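Local atomic coordinates of hypoxanthine-guanine phosphoribosyltransferase (Thermus thermophilus, PDB entry 3ACD), a protein that probably catalyses the transfer of a phosphoribosyl group from 5-phospho-alpha-D-ribose 1-diphosphate to hypoxanthine or guanine, giving IMP or GMP in purine salvage. Residues 5-10 with 170-175; 12-17 with 147-152; 104-109 with 135-140; 153-158 with 174-179. All coordinates share one frame; numbering follows the deposited sequence.

All four contacts belong to a type I phosphoribosyltransferase fold. Contacts 1 and 4 share Thr174 and Ser175 on strand 174-175, their centres about 9 Å apart. This strand meets the N-terminal segment in contact 1 and strand 156-157 in contact 4. Contact 2, about 11 Å from contact 1 and 12 Å from contact 4 between centres, brings the lead-in to helix 16-33 onto the end of strand 146-150. Contact 3 joins two loops at the parallel sheet's edge. Along the chain, contact 3 falls between the halves of contact 2, and these between those of contact 1. Contact 4 opens after contact 2 closes. Contact 3 holds the phosphate of IMP and contact 4 its base.

Contact 1: residues 5-10 with 170-175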
# COMPACT_ATOMS: atom_id res chain seq x y z
N PHE A 5 -7.08 11.09 -15.49
CA PHE A 5 -7.83 11.00 -14.24
C PHE A 5 -8.92 12.05 -14.24
O PHE A 5 -8.64 13.25 -14.25
CB PHE A 5 -6.89 11.21 -13.04
CG PHE A 5 -5.82 10.16 -12.90
CD1 PHE A 5 -6.17 8.82 -12.79
CD2 PHE A 5 -4.48 10.51 -12.86
CE1 PHE A 5 -5.18 7.83 -12.66
CE2 PHE A 5 -3.49 9.54 -12.72
CZ PHE A 5 -3.84 8.20 -12.62
N THR A 6 -10.18 11.61 -14.23
CA THR A 6 -11.31 12.52 -14.25
C THR A 6 -12.22 12.35 -13.04
O THR A 6 -12.59 11.24 -12.67
CB THR A 6 -12.16 12.34 -15.53
OG1 THR A 6 -13.29 13.21 -15.48
CG2 THR A 6 -12.64 10.90 -15.65
N PRO A 7 -12.60 13.47 -12.40
CA PRO A 7 -13.47 13.46 -11.22
C PRO A 7 -14.90 13.07 -11.56
O PRO A 7 -15.37 13.30 -12.68
CB PRO A 7 -13.39 14.90 -10.71
CG PRO A 7 -12.07 15.39 -11.23
CD PRO A 7 -12.04 14.82 -12.61
N GLY A 8 -15.59 12.46 -10.60
CA GLY A 8 -16.98 12.09 -10.81
C GLY A 8 -17.79 13.35 -10.56
O GLY A 8 -17.20 14.39 -10.24
N ASN A 9 -19.11 13.28 -10.69
CA ASN A 9 -19.93 14.47 -10.48
C ASN A 9 -20.62 14.50 -9.12
O ASN A 9 -21.63 15.19 -8.95
CB ASN A 9 -20.98 14.60 -11.58
CG ASN A 9 -21.99 13.47 -11.57
OD1 ASN A 9 -22.92 13.44 -12.37
ND2 ASN A 9 -21.81 12.53 -10.65
N GLY A 10 -20.07 13.75 -8.17
CA GLY A 10 -20.65 13.72 -6.83
C GLY A 10 -20.34 14.98 -6.03
O GLY A 10 -19.58 15.83 -6.48
N LEU A 170 -6.94 6.62 -8.78
CA LEU A 170 -7.09 8.07 -8.90
C LEU A 170 -6.29 8.70 -7.76
O LEU A 170 -6.39 8.28 -6.61
CB LEU A 170 -8.57 8.47 -8.79
CG LEU A 170 -9.41 8.52 -10.08
CD1 LEU A 170 -9.20 7.28 -10.92
CD2 LEU A 170 -10.88 8.69 -9.71
N PRO A 171 -5.46 9.71 -8.07
CA PRO A 171 -4.66 10.36 -7.03
C PRO A 171 -5.45 11.27 -6.08
O PRO A 171 -4.91 11.78 -5.10
CB PRO A 171 -3.61 11.12 -7.83
CG PRO A 171 -4.35 11.50 -9.07
CD PRO A 171 -5.12 10.24 -9.40
N PHE A 172 -6.73 11.45 -6.39
CA PHE A 172 -7.59 12.30 -5.57
C PHE A 172 -8.85 11.56 -5.13
O PHE A 172 -9.12 10.45 -5.59
CB PHE A 172 -7.98 13.55 -6.38
CG PHE A 172 -8.52 13.24 -7.75
CD1 PHE A 172 -9.80 12.71 -7.90
CD2 PHE A 172 -7.74 13.44 -8.88
CE1 PHE A 172 -10.29 12.38 -9.17
CE2 PHE A 172 -8.21 13.11 -10.15
CZ PHE A 172 -9.49 12.58 -10.30
N ILE A 173 -9.60 12.18 -4.23
CA ILE A 173 -10.84 11.60 -3.75
C ILE A 173 -11.97 12.29 -4.50
O ILE A 173 -12.01 13.52 -4.59
CB ILE A 173 -11.04 11.83 -2.22
CG1 ILE A 173 -10.21 10.82 -1.43
CG2 ILE A 173 -12.52 11.72 -1.85
CD1 ILE A 173 -10.68 9.38 -1.58
N THR A 174 -12.88 11.49 -5.06
CA THR A 174 -14.02 12.04 -5.79
C THR A 174 -15.26 11.24 -5.40
O THR A 174 -15.20 10.38 -4.52
CB THR A 174 -13.78 12.01 -7.32
OG1 THR A 174 -14.89 12.63 -7.99
CG2 THR A 174 -13.62 10.60 -7.82
N SER A 175 -16.38 11.50 -6.06
CA SER A 175 -17.61 10.80 -5.73
C SER A 175 -18.62 10.83 -6.87
O SER A 175 -18.43 11.54 -7.86
CB SER A 175 -18.25 11.43 -4.49
OG SER A 175 -18.52 12.81 -4.72
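Phe5 lies against Pro171 at the start of a contact that ties the N-terminal segment to the C-terminal part of the chain, beside the two-stranded antiparallel sheet of 156-157 and 174-175. The phenyl ring takes Pro171 CD over the centre of one face, a CH-pi contact with CD 3.5 Å from the centroid of the Phe5 ring. Its CD1 also touches Leu170 CD1, the two side chains running past each other in opposite senses. Phe5 CB rests on Phe172 CE2. Arg57 of the second subunit packs on both Phe5 and Pro171, placing this end at the dimer interface. With Phe5 cut back to an alanine, Pro171 CD would probably lose its aromatic platform and a gap would open beside Arg57 of that subunit. The carbonyl carbon of Thr6 comes to the edge of the Phe172 ring, near its plane. Pro7 crosses that side chain at about a right angle, with CG 3.9 Å from Phe172 CZ. Gly8 N then donates to Thr174 OG1 at 2.7 Å. This hydroxyl lies anti to the backbone N of Thr174 (chi1 -176°) and is also hydrogen-bonded to Gln13 OE1. Gly8 CA makes a CA-H...O contact with Ser175 O at 3.3 Å. The same oxygen accepts from Gly10 N at 2.8 Å, the nitrogen standing above the carbonyl plane.

Contact 2: residues 12-17 with 147-152; sequences VQISAE and LGFEIE
Val12 and Ile14 approach Ile151 and Phe149 across two backbones that stay well apart. CA of Val12 is 7.3 Å from CA of Ile151, and CA of Ile14 is 9.1 Å from CA of Phe149. Residues 12-14 are extended and lead into helix 16-33, with Ser15 at its N-cap: Ser15 OG accepts from Ala18 N. Opposite them, the chain turns a corner at Gly148 and runs through strand residues 149-150 into a loop. The side chains of Val12, Ile14, Phe149 and Ile151 all start toward the other segment and meet between the two backbones. Ile14 provides two carbons to the Phe149 ring. Its CG2 makes a CH-pi contact over one face, 4.1 Å from the ring centroid and set toward the rim near CZ. Its CD1 reaches CG and CD2 of the same ring at 4.0 Å. In Ile14, CG1 is anti to the carbonyl carbon (chi1 -47°) and CG2 anti to the backbone N, which spreads the two branches over the ring. This packing fixes the lead-in to the first helix against strand 146-150 of the parallel sheet in the phosphoribosyltransferase fold. Arg22 of helix 16-33 adds polar links, through hydrogen bonds to Leu147 O and Gly148 O. Val12 uses its two methyls on different partners. CG1 meets Ile151 CG2 at 4.2 Å, the side chains crossing at about a right angle. CG2 lies 3.9 Å from Glu152 CG, so the aliphatic part of the glutamate lines the valine. Val156 touches both Val12 and Ile151.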
# COMPACT_ATOMS: atom_id res chain seq x y z
N VAL A 12 -18.68 15.24 -3.09
CA VAL A 12 -17.39 15.23 -2.41
C VAL A 12 -16.22 15.19 -3.39
O VAL A 12 -16.15 14.31 -4.25
CB VAL A 12 -17.28 14.03 -1.45
CG1 VAL A 12 -15.91 14.00 -0.78
CG2 VAL A 12 -18.39 14.12 -0.40
N GLN A 13 -15.31 16.15 -3.26
CA GLN A 13 -14.14 16.25 -4.11
C GLN A 13 -12.96 16.74 -3.27
O GLN A 13 -13.03 17.81 -2.67
CB GLN A 13 -14.39 17.25 -5.24
CG GLN A 13 -15.67 17.03 -6.06
CD GLN A 13 -15.62 15.78 -6.93
OE1 GLN A 13 -14.54 15.33 -7.34
NE2 GLN A 13 -16.79 15.23 -7.24
N ILE A 14 -11.89 15.95 -3.21
CA ILE A 14 -10.72 16.33 -2.43
C ILE A 14 -9.48 16.10 -3.29
O ILE A 14 -9.18 14.97 -3.67
CB ILE A 14 -10.61 15.50 -1.13
CG1 ILE A 14 -11.97 15.46 -0.42
CG2 ILE A 14 -9.58 16.13 -0.20
CD1 ILE A 14 -11.97 14.64 0.87
N SER A 15 -8.75 17.18 -3.58
CA SER A 15 -7.57 17.10 -4.43
C SER A 15 -6.39 16.35 -3.83
O SER A 15 -6.28 16.19 -2.62
CB SER A 15 -7.10 18.51 -4.81
OG SER A 15 -6.53 19.17 -3.69
N ALA A 16 -5.50 15.90 -4.71
CA ALA A 16 -4.31 15.18 -4.29
C ALA A 16 -3.49 16.08 -3.38
O ALA A 16 -2.87 15.62 -2.43
CB ALA A 16 -3.49 14.76 -5.50
N GLU A 17 -3.48 17.38 -3.69
CA GLU A 17 -2.73 18.35 -2.90
C GLU A 17 -3.31 18.49 -1.50
O GLU A 17 -2.56 18.54 -0.52
CB GLU A 17 -2.74 19.71 -3.60
CG GLU A 17 -2.09 19.71 -4.97
CD GLU A 17 -2.14 21.07 -5.64
OE1 GLU A 17 -3.26 21.57 -5.89
OE2 GLU A 17 -1.06 21.64 -5.92
N LEU A 147 -8.17 11.77 12.04
CA LEU A 147 -9.08 11.81 10.91
C LEU A 147 -8.63 12.79 9.84
O LEU A 147 -8.29 13.93 10.13
CB LEU A 147 -10.48 12.19 11.38
CG LEU A 147 -11.53 12.36 10.28
CD1 LEU A 147 -11.73 11.03 9.56
CD2 LEU A 147 -12.84 12.85 10.89
N GLY A 148 -8.63 12.33 8.59
CA GLY A 148 -8.24 13.21 7.51
C GLY A 148 -9.33 14.23 7.25
O GLY A 148 -9.12 15.44 7.44
N PHE A 149 -10.50 13.76 6.84
CA PHE A 149 -11.61 14.65 6.52
C PHE A 149 -12.97 14.10 6.92
O PHE A 149 -13.25 12.91 6.72
CB PHE A 149 -11.65 14.91 5.01
CG PHE A 149 -10.36 15.40 4.43
CD1 PHE A 149 -10.08 16.77 4.37
CD2 PHE A 149 -9.42 14.51 3.93
CE1 PHE A 149 -8.89 17.23 3.81
CE2 PHE A 149 -8.22 14.96 3.37
CZ PHE A 149 -7.96 16.32 3.31
N GLU A 150 -13.82 14.95 7.48
CA GLU A 150 -15.18 14.53 7.81
C GLU A 150 -15.99 14.97 6.60
O GLU A 150 -15.90 16.12 6.17
CB GLU A 150 -15.69 15.22 9.07
CG GLU A 150 -17.14 14.89 9.38
CD GLU A 150 -17.63 15.55 10.64
OE1 GLU A 150 -17.31 15.06 11.74
OE2 GLU A 150 -18.32 16.59 10.52
N ILE A 151 -16.78 14.06 6.04
CA ILE A 151 -17.57 14.40 4.85
C ILE A 151 -19.05 14.06 4.96
O ILE A 151 -19.47 13.32 5.85
CB ILE A 151 -17.02 13.67 3.60
CG1 ILE A 151 -17.15 12.16 3.77
CG2 ILE A 151 -15.56 14.05 3.38
CD1 ILE A 151 -16.82 11.35 2.52
N GLU A 152 -19.82 14.62 4.04
CA GLU A 152 -21.26 14.38 3.99
C GLU A 152 -21.47 12.97 3.45
O GLU A 152 -20.53 12.34 2.94
CB GLU A 152 -21.94 15.39 3.07
CG GLU A 152 -21.48 15.33 1.63
CD GLU A 152 -22.25 16.27 0.72
OE1 GLU A 152 -23.47 16.06 0.55
OE2 GLU A 152 -21.64 17.21 0.17

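Contact 3: residues 104-109 with 135-140. With IMP (inosinic acid), chain B.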
# COMPACT_ATOMS: atom_id res chain seq x y z
N ILE A 104 -12.11 4.64 5.13
CA ILE A 104 -13.26 5.47 5.46
C ILE A 104 -14.19 4.76 6.44
O ILE A 104 -14.46 3.57 6.30
CB ILE A 104 -14.04 5.85 4.18
CG1 ILE A 104 -15.27 6.70 4.52
CG2 ILE A 104 -14.47 4.59 3.44
CD1 ILE A 104 -15.94 7.28 3.29
N VAL A 105 -14.65 5.50 7.44
CA VAL A 105 -15.57 4.95 8.43
C VAL A 105 -16.97 5.39 8.01
O VAL A 105 -17.26 6.59 7.94
CB VAL A 105 -15.24 5.46 9.85
CG1 VAL A 105 -16.19 4.83 10.88
CG2 VAL A 105 -13.79 5.13 10.20
N ASP A 106 -17.81 4.41 7.70
CA ASP A 106 -19.17 4.67 7.25
C ASP A 106 -20.12 4.41 8.42
O ASP A 106 -20.33 5.30 9.25
CB ASP A 106 -19.49 3.76 6.06
CG ASP A 106 -20.84 4.04 5.44
OD1 ASP A 106 -21.43 5.11 5.70
OD2 ASP A 106 -21.32 3.19 4.66
N THR A 107 -20.68 3.21 8.50
CA THR A 107 -21.59 2.89 9.61
C THR A 107 -20.77 2.64 10.87
O THR A 107 -21.27 2.79 11.99
CB THR A 107 -22.44 1.62 9.33
OG1 THR A 107 -21.60 0.46 9.31
CG2 THR A 107 -23.17 1.75 8.00
N GLY A 108 -19.51 2.25 10.69
CA GLY A 108 -18.63 1.98 11.82
C GLY A 108 -18.63 0.52 12.27
O GLY A 108 -17.86 0.14 13.14
N LEU A 109 -19.50 -0.29 11.68
CA LEU A 109 -19.59 -1.70 12.04
C LEU A 109 -18.27 -2.45 11.88
O LEU A 109 -17.84 -3.16 12.79
CB LEU A 109 -20.69 -2.39 11.22
CG LEU A 109 -22.11 -1.85 11.44
CD1 LEU A 109 -23.07 -2.51 10.47
CD2 LEU A 109 -22.53 -2.12 12.88
N PRO A 135 -20.00 10.57 9.39
CA PRO A 135 -20.74 10.48 10.65
C PRO A 135 -22.27 10.41 10.58
O PRO A 135 -22.89 9.85 11.48
CB PRO A 135 -20.23 11.69 11.43
CG PRO A 135 -19.89 12.67 10.36
CD PRO A 135 -19.19 11.80 9.35
N SER A 136 -22.87 10.97 9.54
CA SER A 136 -24.33 10.92 9.44
C SER A 136 -24.80 9.49 9.20
O SER A 136 -25.99 9.20 9.33
CB SER A 136 -24.83 11.85 8.32
OG SER A 136 -24.40 11.42 7.03
N ARG A 137 -23.86 8.61 8.87
CA ARG A 137 -24.17 7.20 8.61
C ARG A 137 -23.82 6.29 9.78
O ARG A 137 -24.13 5.10 9.77
CB ARG A 137 -23.40 6.74 7.37
CG ARG A 137 -23.89 7.32 6.06
CD ARG A 137 -24.88 6.37 5.39
NE ARG A 137 -24.23 5.11 5.05
CZ ARG A 137 -24.86 4.03 4.58
NH1 ARG A 137 -26.17 4.06 4.41
NH2 ARG A 137 -24.18 2.93 4.30
N ARG A 138 -23.18 6.85 10.81
CA ARG A 138 -22.74 6.10 11.97
C ARG A 138 -23.85 5.34 12.71
O ARG A 138 -24.83 5.93 13.16
CB ARG A 138 -22.01 7.04 12.94
CG ARG A 138 -21.03 6.37 13.90
CD ARG A 138 -20.02 5.49 13.17
NE ARG A 138 -19.60 6.05 11.89
CZ ARG A 138 -18.81 7.11 11.75
NH1 ARG A 138 -18.32 7.73 12.81
NH2 ARG A 138 -18.53 7.56 10.53
N GLN A 139 -23.67 4.02 12.82
CA GLN A 139 -24.64 3.17 13.52
C GLN A 139 -24.07 2.70 14.85
O GLN A 139 -24.81 2.34 15.77
CB GLN A 139 -25.00 1.96 12.65
CG GLN A 139 -25.64 2.34 11.33
CD GLN A 139 -26.19 1.15 10.58
OE1 GLN A 139 -25.49 0.17 10.35
NE2 GLN A 139 -27.47 1.23 10.20
N VAL A 140 -22.75 2.67 14.95
CA VAL A 140 -22.07 2.28 16.18
C VAL A 140 -20.94 3.28 16.40
O VAL A 140 -20.18 3.58 15.48
CB VAL A 140 -21.51 0.84 16.09
CG1 VAL A 140 -20.58 0.70 14.90
CG2 VAL A 140 -20.78 0.50 17.38
P IMP B . -18.45 0.52 7.60
O1P IMP B . -19.87 0.78 7.28
O2P IMP B . -18.33 -0.88 8.37
O3P IMP B . -17.88 1.71 8.52
O5' IMP B . -17.62 0.46 6.20
C5' IMP B . -16.49 -0.41 6.10
C4' IMP B . -15.88 -0.37 4.70
O4' IMP B . -16.88 0.02 3.71
C3' IMP B . -14.83 0.76 4.60
O3' IMP B . -13.57 0.36 5.14
C2' IMP B . -14.76 0.95 3.07
O2' IMP B . -13.87 -0.00 2.48
C1' IMP B . -16.21 0.69 2.63
N9 IMP B . -16.86 1.99 2.31
C8 IMP B . -17.78 2.67 3.07
N7 IMP B . -18.12 3.78 2.48
C5 IMP B . -17.44 3.88 1.31
C6 IMP B . -17.40 4.84 0.25
O6 IMP B . -18.07 5.86 0.30
N1 IMP B . -16.56 4.60 -0.81
C2 IMP B . -15.79 3.46 -0.87
N3 IMP B . -15.83 2.56 0.10
C4 IMP B . -16.63 2.73 1.19
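Asp106 and Arg137 meet because the aspartate swings CG anti to its own nitrogen (chi1 -175°) while the arginine bends at chi2 and chi3. The guanidinium then comes side-on to the carboxylate, the two planes only 22° apart. In this two-pronged salt bridge Arg137 NE donates to Asp106 OD1 and Arg137 NH2 to Asp106 OD2, both at 2.9 Å, nearly straight and on the syn sides. Arg138 is also bent, and both its NE and its NH2 donate to a single atom, the backbone Asp106 O, at 2.8 and 3.2 Å. They arrive from the same face of the carbonyl plane. Val105 CG1 covers one face of this guanidinium, 3.6 Å from Arg138 CZ. A leucine in place of Arg138 would probably leave Asp106 O without these two donors and the phosphate loop freer to shift. Thr107 O accepts from Gln139 N at 2.8 Å, in the carbonyl plane on a lone pair, and weakly from Val140 N.

Residues 106-109 belong to the phosphate-binding loop characteristic of type I phosphoribosyltransferases. Asp106 N and Gly108 N donate to IMP O3P. Thr107 N and Thr107 OG1 donate to IMP O1P, the hydroxyl at 2.7 Å; Thr107 OG1 also accepts from Leu109 N in an ST turn. Gly108 has a positive phi (92°) and lies close against Arg138 and Val140. The loop links strand 104-105, at the edge of the parallel sheet, to helix 109-119, where Ser112 touches Val140. Beside it, residues 135-140 follow strand 132-133, whose Ser133 OG bonds Arg138 NH2.

Contact 4: residues 153-158 with 174-179. With IMP (inosinic acid), chain B.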
# COMPACT_ATOMS: atom_id res chain seq x y z
N ASP A 153 -22.70 12.49 3.55
CA ASP A 153 -23.05 11.16 3.07
C ASP A 153 -23.00 11.08 1.55
O ASP A 153 -23.83 11.67 0.86
CB ASP A 153 -24.44 10.79 3.58
CG ASP A 153 -24.90 9.42 3.11
OD1 ASP A 153 -24.05 8.60 2.72
OD2 ASP A 153 -26.13 9.17 3.15
N ALA A 154 -22.02 10.34 1.03
CA ALA A 154 -21.85 10.16 -0.41
C ALA A 154 -20.91 8.99 -0.66
O ALA A 154 -20.08 8.68 0.19
CB ALA A 154 -21.28 11.43 -1.03
N TYR A 155 -21.05 8.33 -1.81
CA TYR A 155 -20.15 7.23 -2.11
C TYR A 155 -18.91 7.82 -2.77
O TYR A 155 -18.99 8.37 -3.87
CB TYR A 155 -20.77 6.22 -3.08
CG TYR A 155 -19.90 4.99 -3.23
CD1 TYR A 155 -19.92 3.98 -2.28
CD2 TYR A 155 -18.97 4.89 -4.27
CE1 TYR A 155 -19.05 2.90 -2.34
CE2 TYR A 155 -18.09 3.82 -4.35
CZ TYR A 155 -18.13 2.83 -3.38
OH TYR A 155 -17.24 1.77 -3.41
N VAL A 156 -17.78 7.71 -2.09
CA VAL A 156 -16.53 8.25 -2.60
C VAL A 156 -15.62 7.16 -3.15
O VAL A 156 -15.80 5.97 -2.85
CB VAL A 156 -15.77 9.03 -1.50
CG1 VAL A 156 -16.62 10.20 -1.00
CG2 VAL A 156 -15.42 8.10 -0.35
N TYR A 157 -14.65 7.56 -3.95
CA TYR A 157 -13.70 6.61 -4.51
C TYR A 157 -12.43 7.33 -4.93
O TYR A 157 -12.39 8.57 -4.96
CB TYR A 157 -14.32 5.83 -5.68
CG TYR A 157 -14.77 6.67 -6.85
CD1 TYR A 157 -13.94 6.88 -7.94
CD2 TYR A 157 -16.04 7.25 -6.87
CE1 TYR A 157 -14.36 7.64 -9.04
CE2 TYR A 157 -16.47 8.02 -7.95
CZ TYR A 157 -15.62 8.21 -9.03
OH TYR A 157 -16.04 8.97 -10.10
N GLY A 158 -11.39 6.56 -5.22
CA GLY A 158 -10.11 7.14 -5.59
C GLY A 158 -9.17 7.04 -4.40
O GLY A 158 -9.60 6.72 -3.29
N THR A 174 -12.88 11.49 -5.06
CA THR A 174 -14.02 12.04 -5.79
C THR A 174 -15.26 11.24 -5.40
O THR A 174 -15.20 10.38 -4.52
CB THR A 174 -13.78 12.01 -7.32
OG1 THR A 174 -14.89 12.63 -7.99
CG2 THR A 174 -13.62 10.60 -7.82
N SER A 175 -16.38 11.50 -6.06
CA SER A 175 -17.61 10.80 -5.73
C SER A 175 -18.62 10.83 -6.87
O SER A 175 -18.43 11.54 -7.86
CB SER A 175 -18.25 11.43 -4.49
OG SER A 175 -18.52 12.81 -4.72
N ILE A 176 -19.69 10.07 -6.71
CA ILE A 176 -20.76 10.01 -7.69
C ILE A 176 -22.01 10.58 -7.04
O ILE A 176 -22.03 10.83 -5.83
CB ILE A 176 -21.07 8.56 -8.13
CG1 ILE A 176 -21.45 7.73 -6.91
CG2 ILE A 176 -19.87 7.97 -8.85
CD1 ILE A 176 -21.85 6.30 -7.22
N ARG A 177 -23.05 10.80 -7.84
CA ARG A 177 -24.30 11.32 -7.31
C ARG A 177 -25.14 10.16 -6.81
O ARG A 177 -25.10 9.06 -7.38
CB ARG A 177 -25.05 12.10 -8.39
CG ARG A 177 -24.32 13.33 -8.88
CD ARG A 177 -25.13 14.07 -9.93
NE ARG A 177 -24.44 15.27 -10.39
CZ ARG A 177 -24.92 16.10 -11.31
NH1 ARG A 177 -26.09 15.86 -11.88
NH2 ARG A 177 -24.22 17.17 -11.67
N PRO A 178 -25.92 10.37 -5.74
CA PRO A 178 -26.77 9.31 -5.20
C PRO A 178 -27.75 8.79 -6.24
O PRO A 178 -28.28 7.68 -6.12
CB PRO A 178 -27.47 10.00 -4.03
CG PRO A 178 -27.57 11.42 -4.50
CD PRO A 178 -26.20 11.66 -5.07
N GLU A 179 -27.96 9.59 -7.28
CA GLU A 179 -28.87 9.23 -8.37
C GLU A 179 -28.45 7.92 -9.03
O GLU A 179 -27.31 7.76 -9.44
CB GLU A 179 -28.90 10.35 -9.41
CG GLU A 179 -28.91 11.76 -8.81
CD GLU A 179 -30.09 12.00 -7.89
OE1 GLU A 179 -30.13 13.08 -7.26
OE2 GLU A 179 -30.96 11.12 -7.78
P IMP B . -18.45 0.52 7.60
O1P IMP B . -19.87 0.78 7.28
O2P IMP B . -18.33 -0.88 8.37
O3P IMP B . -17.88 1.71 8.52
O5' IMP B . -17.62 0.46 6.20
C5' IMP B . -16.49 -0.41 6.10
C4' IMP B . -15.88 -0.37 4.70
O4' IMP B . -16.88 0.02 3.71
C3' IMP B . -14.83 0.76 4.60
O3' IMP B . -13.57 0.36 5.14
C2' IMP B . -14.76 0.95 3.07
O2' IMP B . -13.87 -0.00 2.48
C1' IMP B . -16.21 0.69 2.63
N9 IMP B . -16.86 1.99 2.31
C8 IMP B . -17.78 2.67 3.07
N7 IMP B . -18.12 3.78 2.48
C5 IMP B . -17.44 3.88 1.31
C6 IMP B . -17.40 4.84 0.25
O6 IMP B . -18.07 5.86 0.30
N1 IMP B . -16.56 4.60 -0.81
C2 IMP B . -15.79 3.46 -0.87
N3 IMP B . -15.83 2.56 0.10
C4 IMP B . -16.63 2.73 1.19
O HOH W 1 -23.17 9.59 -3.63
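The purine-binding wall of the active site is built here on a short antiparallel pairing, with Tyr157 facing Thr174 and Val156 facing Ser175. Tyr157 and Thr174 form the hydrogen-bonded pair. Tyr157 N donates to Thr174 O at 2.9 Å, and Thr174 N donates to Tyr157 O at 3.0 Å, nearly straight at 174°. Val156 and Ser175 are the non-hydrogen-bonded pair. Farther along, a weak bond runs from Ile176 N to Tyr155 O, and a water accepts from Tyr155 N and donates to Ile176 O. Thr174 CG2 sits over one face of the Tyr157 ring, off centre on the side of CE1 and CZ, in a CH-pi contact 3.5 Å from the centroid. Ile176 CG2 reaches Tyr157 CE2 at 3.5 Å, while Arg163 makes a cation-pi contact with the same ring. In this phosphoribosyltransferase the 156-157 strand also reads the base of the nucleotide. Val156 N donates to IMP O6 at 3.0 Å, and IMP N1 donates to Val156 O at 2.6 Å. Tyr155 turns its CG anti to the backbone N (chi1 -172°), which lays one ring face on the purine, with IMP N1 3.4 Å above its plane toward the rim. Tyr155 OH bonds Asp162 O. Tyr155 CB packs 4.2 Å from Ile176 CG1.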